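Side-chain contacts in DNA replication regulator protein HobA (Helicobacter pylori, PDB 2UVP), which is required for the initiation of DNA replication and increases the binding of DnaA to the oriC region: residues A[94-99]-A[106-111]; A[118-123]-A[127-132]; A[152-157]-A[166-171]. One frame throughout, in Å; residues are numbered along the deposited sequence.

In the fold
The three contacts follow one another along the chain of an alpha/beta domain built round a five-stranded parallel sheet. Contact 1 joins the loop after strand 88-90 to helix 102-112; the chain then enters strand 116-121, which contact 2 ties to helix 127-133. Their centres are about 12 Å apart and they touch, because Tyr-97 and Pro-98 lie against Leu-129 and Ile-132. Contact 3 packs strand 152-153 and the loop after it on helix 161-180. Its centre is about 16 Å from that of contact 2, on the same sheet, where Trp-119 meets Phe-169, and about 26 Å from that of contact 1, so helices are fastened at the sheet's middle strand and at one of its two edge strands.

Contact 1. Residues A[94-99]-A[106-111]; sequences SSFYPK and LATIEM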
loop_
_atom_site.group_PDB
_atom_site.type_symbol
_atom_site.label_atom_id
_atom_site.label_comp_id
_atom_site.label_asym_id
_atom_site.label_seq_id
_atom_site.Cartn_x
_atom_site.Cartn_y
_atom_site.Cartn_z
ATOM N N SER A 94 0.956 2.986 10.104
ATOM C CA SER A 94 -0.077 2.772 11.120
ATOM C C SER A 94 -0.932 4.014 11.334
ATOM O O SER A 94 -0.523 5.131 11.027
ATOM C CB SER A 94 0.538 2.298 12.421
ATOM O OG SER A 94 0.966 3.387 13.185
ATOM N N SER A 95 -2.137 3.808 11.861
ATOM C CA SER A 95 -3.040 4.913 12.125
ATOM C C SER A 95 -2.519 5.797 13.268
ATOM O O SER A 95 -3.051 6.877 13.497
ATOM C CB SER A 95 -4.435 4.369 12.449
ATOM O OG SER A 95 -4.921 3.548 11.388
ATOM N N PHE A 96 -1.478 5.349 13.969
ATOM C CA PHE A 96 -0.948 6.101 15.122
ATOM C C PHE A 96 0.212 6.983 14.735
ATOM O O PHE A 96 0.718 7.734 15.567
ATOM C CB PHE A 96 -0.509 5.170 16.252
ATOM C CG PHE A 96 -1.466 4.054 16.504
ATOM C CD1 PHE A 96 -2.840 4.261 16.380
ATOM C CD2 PHE A 96 -1.000 2.793 16.822
ATOM C CE1 PHE A 96 -3.745 3.195 16.595
ATOM C CE2 PHE A 96 -1.888 1.729 17.042
ATOM C CZ PHE A 96 -3.261 1.942 16.935
ATOM N N TYR A 97 0.663 6.874 13.489
ATOM C CA TYR A 97 1.744 7.735 13.051
ATOM C C TYR A 97 1.298 9.186 13.244
ATOM O O TYR A 97 0.205 9.550 12.813
ATOM C CB TYR A 97 2.098 7.478 11.598
ATOM C CG TYR A 97 3.348 8.203 11.187
ATOM C CD1 TYR A 97 4.599 7.594 11.289
ATOM C CD2 TYR A 97 3.280 9.514 10.702
ATOM C CE1 TYR A 97 5.763 8.274 10.889
ATOM C CE2 TYR A 97 4.432 10.200 10.320
ATOM C CZ TYR A 97 5.665 9.569 10.417
ATOM O OH TYR A 97 6.797 10.267 10.039
ATOM N N PRO A 98 2.131 9.997 13.920
ATOM C CA PRO A 98 1.724 11.358 14.262
ATOM C C PRO A 98 1.882 12.288 13.080
ATOM O O PRO A 98 3.002 12.677 12.732
ATOM C CB PRO A 98 2.701 11.740 15.369
ATOM C CG PRO A 98 3.954 10.973 15.016
ATOM C CD PRO A 98 3.485 9.681 14.421
ATOM N N LYS A 99 0.773 12.591 12.434
ATOM C CA LYS A 99 0.724 13.722 11.526
ATOM C C LYS A 99 0.461 14.972 12.360
ATOM O O LYS A 99 1.182 15.968 12.240
ATOM C CB LYS A 99 -0.332 13.497 10.448
ATOM C CG LYS A 99 0.227 12.720 9.275
ATOM C CD LYS A 99 -0.519 11.430 9.025
ATOM C CE LYS A 99 0.306 10.528 8.112
ATOM N NZ LYS A 99 -0.182 9.115 8.081
ATOM N N LEU A 106 0.937 9.177 21.129
ATOM C CA LEU A 106 1.716 8.545 22.183
ATOM C C LEU A 106 0.842 7.743 23.145
ATOM O O LEU A 106 1.141 6.582 23.452
ATOM C CB LEU A 106 2.528 9.593 22.944
ATOM C CG LEU A 106 3.542 9.058 23.943
ATOM C CD1 LEU A 106 4.784 8.580 23.206
ATOM C CD2 LEU A 106 3.891 10.183 24.912
ATOM N N ALA A 107 -0.243 8.362 23.610
ATOM C CA ALA A 107 -1.132 7.705 24.558
ATOM C C ALA A 107 -1.742 6.452 23.936
ATOM O O ALA A 107 -1.851 5.410 24.598
ATOM C CB ALA A 107 -2.224 8.669 25.012
ATOM N N THR A 108 -2.134 6.546 22.669
ATOM C CA THR A 108 -2.742 5.401 21.997
ATOM C C THR A 108 -1.711 4.290 21.812
ATOM O O THR A 108 -2.009 3.116 22.015
ATOM C CB THR A 108 -3.431 5.800 20.664
ATOM O OG1 THR A 108 -4.484 6.753 20.940
ATOM C CG2 THR A 108 -4.031 4.567 19.976
ATOM N N ILE A 109 -0.486 4.662 21.464
ATOM C CA ILE A 109 0.595 3.676 21.328
ATOM C C ILE A 109 0.880 2.955 22.667
ATOM O O ILE A 109 0.960 1.728 22.727
ATOM C CB ILE A 109 1.867 4.339 20.743
ATOM C CG1 ILE A 109 1.602 4.754 19.292
ATOM C CG2 ILE A 109 3.096 3.432 20.834
ATOM C CD1 ILE A 109 2.550 5.796 18.771
ATOM N N GLU A 110 1.020 3.740 23.737
ATOM C CA GLU A 110 1.291 3.194 25.056
ATOM C C GLU A 110 0.178 2.248 25.520
ATOM O O GLU A 110 0.464 1.228 26.142
ATOM C CB GLU A 110 1.532 4.320 26.078
ATOM C CG GLU A 110 2.760 5.178 25.766
ATOM C CD GLU A 110 2.923 6.387 26.691
ATOM O OE1 GLU A 110 4.004 6.503 27.296
ATOM O OE2 GLU A 110 1.994 7.229 26.802
ATOM N N MET A 111 -1.076 2.549 25.169
ATOM C CA MET A 111 -2.210 1.705 25.577
ATOM C C MET A 111 -2.342 0.458 24.714
ATOM O O MET A 111 -2.810 -0.584 25.176
ATOM C CB MET A 111 -3.522 2.494 25.533
#
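The loop that follows strand 88-90 of the parallel sheet turns back on helix 102-112 through Phe-96, whose ring takes the methyl of Thr-108 over one face. This is a CH-pi contact: CG2 of Thr-108 lies 4.0 Å from the centroid of the Phe-96 ring and 25° off its normal, displaced toward the CD1-CE1 rim. The methyl gets there because it stands anti to the backbone N of Thr-108. That torsion sets OG1 beside the N, where it bonds to Leu-104 O and to the backbone of a neighbouring subunit. Ile-109, on the next helical position, slides past Phe-96 in the opposite direction, its CG1 3.7 Å from CB of Phe-96 and its CD1 4.0 Å from the same atom. The loop holds Phe-96 by a type I beta turn from Ser-94 to Tyr-97, closed by Tyr-97 N to Ser-94 O at 3.2 Å. Within it, an ST turn brings Phe-96 N to Ser-94 OG at 3.2 Å, with an N-H...O angle of 146°. Phe-96 also packs on Thr-112 and Tyr-113, and the backbone of a neighbouring subunit lies against it.

Contact 2. Residues A[118-123]-A[127-132]; sequences FWHVGK and EGLKTI
The Phe-118 ring carries CG2 of Ile-132 over one face, 3.4 Å above its plane and shifted toward the CZ-CE2 rim. The approach is a CH-pi contact, with Ile-132 CG2 3.6 Å from the centroid of the Phe-118 ring and 21° off the normal; the two side chains cross at about a right angle. Phe-91 also meets this ring, with the planes inclined at about 45°, and Leu-57 and Ile-109 pack on the Phe-118 side chain. The second flat group, the His-120 imidazole, has the carbonyl carbon of Lys-123 at its edge, in plane, while CD2 of Leu-129 comes in obliquely, 3.5 Å from CE1 of His-120.

Phe-118 and His-120, two residues apart on strand 116-121, both point toward helix 127-133, and Ile-132 and Leu-129, one turn apart, meet them. These elements form the first half of the beta-alpha-beta unit completed by strand 139-143, so the contact seats the crossover helix on its sheet.

His-120 is held at both nitrogens. CG anti to the backbone N (chi1 176°) carries the ring toward the end of the strand, where NE2 of His-120 donates to O of Lys-123 at 2.9 Å. The acceptor lies in the ring plane, but the donor sits above the carbonyl plane. A longer, weak bond runs from NE2 to O of Gly-122, and ND1 is hydrogen-bonded to OG of Ser-59 on strand 55-60. The imidazole thus fastens the turn after its own strand to the neighbouring strand, and its bonds fix the rotation of a ring buried against Leu-129, whose methyl adds only apolar packing.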
loop_
_atom_site.group_PDB
_atom_site.type_symbol
_atom_site.label_atom_id
_atom_site.label_comp_id
_atom_site.label_asym_id
_atom_site.label_seq_id
_atom_site.Cartn_x
_atom_site.Cartn_y
_atom_site.Cartn_z
ATOM N N PHE A 118 10.745 2.364 19.409
ATOM C CA PHE A 118 10.715 3.033 18.112
ATOM C C PHE A 118 12.044 2.867 17.419
ATOM O O PHE A 118 13.084 3.201 17.991
ATOM C CB PHE A 118 10.431 4.520 18.253
ATOM C CG PHE A 118 9.069 4.825 18.780
ATOM C CD1 PHE A 118 7.938 4.606 18.000
ATOM C CD2 PHE A 118 8.922 5.352 20.052
ATOM C CE1 PHE A 118 6.657 4.902 18.495
ATOM C CE2 PHE A 118 7.646 5.649 20.563
ATOM C CZ PHE A 118 6.518 5.426 19.786
ATOM N N TRP A 119 12.020 2.369 16.194
ATOM C CA TRP A 119 13.251 2.284 15.395
ATOM C C TRP A 119 13.046 3.207 14.228
ATOM O O TRP A 119 12.195 2.952 13.365
ATOM C CB TRP A 119 13.449 0.862 14.904
ATOM C CG TRP A 119 14.653 0.603 14.040
ATOM C CD1 TRP A 119 15.566 1.514 13.542
ATOM C CD2 TRP A 119 15.054 -0.675 13.555
ATOM N NE1 TRP A 119 16.513 0.856 12.779
ATOM C CE2 TRP A 119 16.213 -0.483 12.762
ATOM C CE3 TRP A 119 14.533 -1.965 13.696
ATOM C CZ2 TRP A 119 16.882 -1.546 12.153
ATOM C CZ3 TRP A 119 15.188 -3.021 13.099
ATOM C CH2 TRP A 119 16.364 -2.803 12.326
ATOM N N HIS A 120 13.783 4.317 14.202
ATOM C CA HIS A 120 13.539 5.297 13.143
ATOM C C HIS A 120 14.803 5.491 12.336
ATOM O O HIS A 120 15.889 5.570 12.912
ATOM C CB HIS A 120 13.054 6.643 13.695
ATOM C CG HIS A 120 12.880 7.679 12.634
ATOM N ND1 HIS A 120 11.795 7.692 11.779
ATOM C CD2 HIS A 120 13.704 8.675 12.213
ATOM C CE1 HIS A 120 11.931 8.688 10.922
ATOM N NE2 HIS A 120 13.100 9.268 11.139
ATOM N N VAL A 121 14.645 5.596 11.019
ATOM C CA VAL A 121 15.775 5.837 10.118
ATOM C C VAL A 121 15.598 7.104 9.309
ATOM O O VAL A 121 14.652 7.237 8.527
ATOM C CB VAL A 121 15.976 4.658 9.139
ATOM C CG1 VAL A 121 17.224 4.902 8.284
ATOM C CG2 VAL A 121 16.076 3.354 9.931
ATOM N N GLY A 122 16.535 8.037 9.481
ATOM C CA GLY A 122 16.645 9.170 8.593
ATOM C C GLY A 122 16.135 10.453 9.223
ATOM O O GLY A 122 16.118 10.595 10.459
ATOM N N LYS A 123 15.727 11.367 8.358
ATOM C CA LYS A 123 15.203 12.677 8.781
ATOM C C LYS A 123 13.931 12.510 9.583
ATOM O O LYS A 123 13.135 11.583 9.318
ATOM C CB LYS A 123 14.901 13.536 7.562
ATOM C CG LYS A 123 16.124 13.906 6.751
ATOM C CD LYS A 123 15.793 14.921 5.657
ATOM C CE LYS A 123 14.880 14.329 4.589
ATOM N NZ LYS A 123 14.812 15.165 3.343
ATOM N N GLU A 127 7.074 17.589 13.476
ATOM C CA GLU A 127 7.259 17.810 14.905
ATOM C C GLU A 127 6.597 16.745 15.776
ATOM O O GLU A 127 7.075 16.441 16.869
ATOM C CB GLU A 127 6.783 19.220 15.283
ATOM C CG GLU A 127 7.751 20.320 14.841
ATOM C CD GLU A 127 8.995 20.367 15.722
ATOM O OE1 GLU A 127 8.901 19.998 16.913
ATOM O OE2 GLU A 127 10.066 20.769 15.224
ATOM N N GLY A 128 5.498 16.175 15.292
ATOM C CA GLY A 128 4.813 15.116 16.021
ATOM C C GLY A 128 5.680 13.877 16.193
ATOM O O GLY A 128 5.722 13.282 17.268
ATOM N N LEU A 129 6.384 13.496 15.126
ATOM C CA LEU A 129 7.335 12.390 15.214
ATOM C C LEU A 129 8.475 12.756 16.163
ATOM O O LEU A 129 8.868 11.955 17.001
ATOM C CB LEU A 129 7.878 12.020 13.825
ATOM C CG LEU A 129 8.811 10.790 13.786
ATOM C CD1 LEU A 129 8.113 9.516 14.311
ATOM C CD2 LEU A 129 9.348 10.598 12.377
ATOM N N LYS A 130 8.998 13.978 16.037
ATOM C CA LYS A 130 10.072 14.420 16.918
ATOM C C LYS A 130 9.659 14.269 18.376
ATOM O O LYS A 130 10.394 13.706 19.171
ATOM C CB LYS A 130 10.484 15.862 16.604
ATOM C CG LYS A 130 11.710 16.320 17.373
ATOM C CD LYS A 130 12.725 16.998 16.451
ATOM C CE LYS A 130 12.552 18.503 16.417
ATOM N NZ LYS A 130 13.881 19.182 16.240
ATOM N N THR A 131 8.454 14.730 18.699
ATOM C CA THR A 131 7.930 14.635 20.059
ATOM C C THR A 131 7.851 13.186 20.546
ATOM O O THR A 131 8.154 12.895 21.695
ATOM C CB THR A 131 6.548 15.338 20.152
ATOM O OG1 THR A 131 6.695 16.716 19.771
ATOM C CG2 THR A 131 5.991 15.274 21.557
ATOM N N ILE A 132 7.455 12.275 19.663
ATOM C CA ILE A 132 7.326 10.871 20.023
ATOM C C ILE A 132 8.709 10.269 20.309
ATOM O O ILE A 132 8.913 9.564 21.309
ATOM C CB ILE A 132 6.549 10.104 18.914
ATOM C CG1 ILE A 132 5.053 10.159 19.227
ATOM C CG2 ILE A 132 7.017 8.665 18.791
ATOM C CD1 ILE A 132 4.170 9.731 18.092
#

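Contact 3. Residues A[152-157]-A[166-171]; sequences LLLKEH and LQLFKL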
loop_
_atom_site.group_PDB
_atom_site.type_symbol
_atom_site.label_atom_id
_atom_site.label_comp_id
_atom_site.label_asym_id
_atom_site.label_seq_id
_atom_site.Cartn_x
_atom_site.Cartn_y
_atom_site.Cartn_z
ATOM N N LEU A 152 22.625 6.161 16.542
ATOM C CA LEU A 152 23.544 5.733 15.502
ATOM C C LEU A 152 23.553 6.863 14.491
ATOM O O LEU A 152 22.513 7.245 13.943
ATOM C CB LEU A 152 23.058 4.400 14.918
ATOM C CG LEU A 152 23.660 3.595 13.760
ATOM C CD1 LEU A 152 25.140 3.782 13.484
ATOM C CD2 LEU A 152 23.324 2.115 14.031
ATOM N N LEU A 153 24.734 7.430 14.262
ATOM C CA LEU A 153 24.865 8.613 13.427
ATOM C C LEU A 153 25.230 8.259 11.995
ATOM O O LEU A 153 26.152 7.462 11.772
ATOM C CB LEU A 153 25.935 9.530 14.004
ATOM C CG LEU A 153 25.444 10.499 15.072
ATOM C CD1 LEU A 153 26.666 11.200 15.716
ATOM C CD2 LEU A 153 24.462 11.492 14.468
ATOM N N LEU A 154 24.487 8.842 11.049
ATOM C CA LEU A 154 24.714 8.657 9.607
ATOM C C LEU A 154 24.980 10.022 8.985
ATOM O O LEU A 154 24.564 11.037 9.527
ATOM C CB LEU A 154 23.473 8.059 8.923
ATOM C CG LEU A 154 22.751 6.813 9.463
ATOM C CD1 LEU A 154 21.325 6.755 8.885
ATOM C CD2 LEU A 154 23.482 5.535 9.143
ATOM N N LYS A 155 25.643 10.040 7.837
ATOM C CA LYS A 155 25.872 11.282 7.096
ATOM C C LYS A 155 24.860 11.411 5.950
ATOM O O LYS A 155 24.815 10.582 5.043
ATOM C CB LYS A 155 27.331 11.335 6.612
ATOM C CG LYS A 155 28.318 11.382 7.778
ATOM C CD LYS A 155 29.776 11.179 7.378
ATOM C CE LYS A 155 30.122 9.693 7.312
ATOM N NZ LYS A 155 31.539 9.427 7.686
ATOM N N GLU A 156 24.037 12.453 6.002
ATOM C CA GLU A 156 22.928 12.612 5.057
ATOM C C GLU A 156 23.294 12.594 3.568
ATOM O O GLU A 156 22.565 12.004 2.753
ATOM C CB GLU A 156 22.094 13.874 5.382
ATOM C CG GLU A 156 20.832 14.008 4.522
ATOM C CD GLU A 156 19.943 15.192 4.904
ATOM O OE1 GLU A 156 18.869 15.355 4.274
ATOM O OE2 GLU A 156 20.324 15.958 5.810
ATOM N N HIS A 157 24.393 13.250 3.206
ATOM C CA HIS A 157 24.734 13.397 1.788
ATOM C C HIS A 157 25.914 12.524 1.371
ATOM O O HIS A 157 26.531 12.740 0.333
ATOM C CB HIS A 157 24.936 14.871 1.430
ATOM C CG HIS A 157 23.734 15.714 1.724
ATOM N ND1 HIS A 157 23.653 16.532 2.830
ATOM C CD2 HIS A 157 22.549 15.830 1.078
ATOM C CE1 HIS A 157 22.475 17.133 2.843
ATOM N NE2 HIS A 157 21.785 16.725 1.792
ATOM N N LEU A 166 22.286 -0.905 4.372
ATOM C CA LEU A 166 22.267 -2.369 4.231
ATOM C C LEU A 166 23.258 -3.019 5.189
ATOM O O LEU A 166 22.972 -4.044 5.818
ATOM C CB LEU A 166 22.586 -2.787 2.791
ATOM C CG LEU A 166 21.618 -2.329 1.709
ATOM C CD1 LEU A 166 22.046 -2.965 0.407
ATOM C CD2 LEU A 166 20.196 -2.750 2.051
ATOM N N GLN A 167 24.442 -2.423 5.267
ATOM C CA GLN A 167 25.520 -3.013 6.031
ATOM C C GLN A 167 25.158 -3.003 7.529
ATOM O O GLN A 167 25.362 -4.000 8.248
ATOM C CB GLN A 167 26.803 -2.244 5.759
ATOM C CG GLN A 167 28.004 -2.955 6.345
ATOM C CD GLN A 167 29.284 -2.160 6.165
ATOM O OE1 GLN A 167 29.352 -1.238 5.350
ATOM N NE2 GLN A 167 30.285 -2.478 6.987
ATOM N N LEU A 168 24.587 -1.893 7.993
ATOM C CA LEU A 168 24.159 -1.816 9.407
ATOM C C LEU A 168 23.008 -2.780 9.692
ATOM O O LEU A 168 22.951 -3.397 10.761
ATOM C CB LEU A 168 23.742 -0.398 9.774
ATOM C CG LEU A 168 24.903 0.613 9.809
ATOM C CD1 LEU A 168 24.303 2.006 9.793
ATOM C CD2 LEU A 168 25.863 0.368 11.037
ATOM N N PHE A 169 22.075 -2.905 8.749
ATOM C CA PHE A 169 21.029 -3.886 8.963
ATOM C C PHE A 169 21.593 -5.286 9.092
ATOM O O PHE A 169 21.204 -6.061 9.964
ATOM C CB PHE A 169 19.979 -3.901 7.844
ATOM C CG PHE A 169 18.936 -4.931 8.104
ATOM C CD1 PHE A 169 17.898 -4.638 8.976
ATOM C CD2 PHE A 169 19.052 -6.220 7.578
ATOM C CE1 PHE A 169 16.928 -5.616 9.299
ATOM C CE2 PHE A 169 18.096 -7.218 7.893
ATOM C CZ PHE A 169 17.029 -6.899 8.761
ATOM N N LYS A 170 22.503 -5.626 8.197
ATOM C CA LYS A 170 23.066 -6.961 8.169
ATOM C C LYS A 170 23.859 -7.211 9.456
ATOM O O LYS A 170 23.856 -8.335 9.983
ATOM C CB LYS A 170 23.917 -7.150 6.926
ATOM C CG LYS A 170 23.045 -7.297 5.633
ATOM C CD LYS A 170 23.903 -7.196 4.386
ATOM C CE LYS A 170 23.052 -7.278 3.078
ATOM N NZ LYS A 170 22.198 -8.537 3.027
ATOM N N LEU A 171 24.493 -6.159 9.974
ATOM C CA LEU A 171 25.176 -6.265 11.261
ATOM C C LEU A 171 24.147 -6.548 12.371
ATOM O O LEU A 171 24.332 -7.480 13.184
ATOM C CB LEU A 171 25.929 -4.972 11.577
ATOM C CG LEU A 171 26.594 -4.903 12.946
ATOM C CD1 LEU A 171 27.686 -5.974 13.080
ATOM C CD2 LEU A 171 27.176 -3.484 13.143
#
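Leu-168 overlaps two leucines at once with a single methyl, its CD1 meeting both Leu-154 and Leu-152. Helix 161-180 thereby packs on an edge strand of the parallel sheet, strand 152-153, and on the loop that leaves it. Leu-152 belongs to the strand proper, where its backbone is hydrogen-bonded to Leu-141 and Leu-143 of the adjoining strand 139-143; Leu-154, just past the strand, still pairs with Leu-143.

The two leucines come at the helix differently. Leu-152 points toward it, and with its CG anti to the backbone N (chi1 177°) it meets Leu-168 tip to tip. Leu-154 starts out to one side, and its end swings in so that the two side chains slide past each other in opposite directions. All three side chains also rest on Trp-142 of strand 139-143, which joins them in one apolar layer between sheet and helix, and Tyr-39 of helix 39-51 packs against Leu-152 as well as Leu-171.

Other positions on the same helix serve the assembly: Lys-170 makes a salt bridge to an acidic side chain of a neighbouring subunit, and Gln-167 NE2 a hydrogen bond to a polar one. Of the two leucines, Leu-154 comes nearer to the shared methyl: Leu-168 CD1 lies 3.7 Å from Leu-154 CD2, against 4.2 Å from Leu-152 CD1.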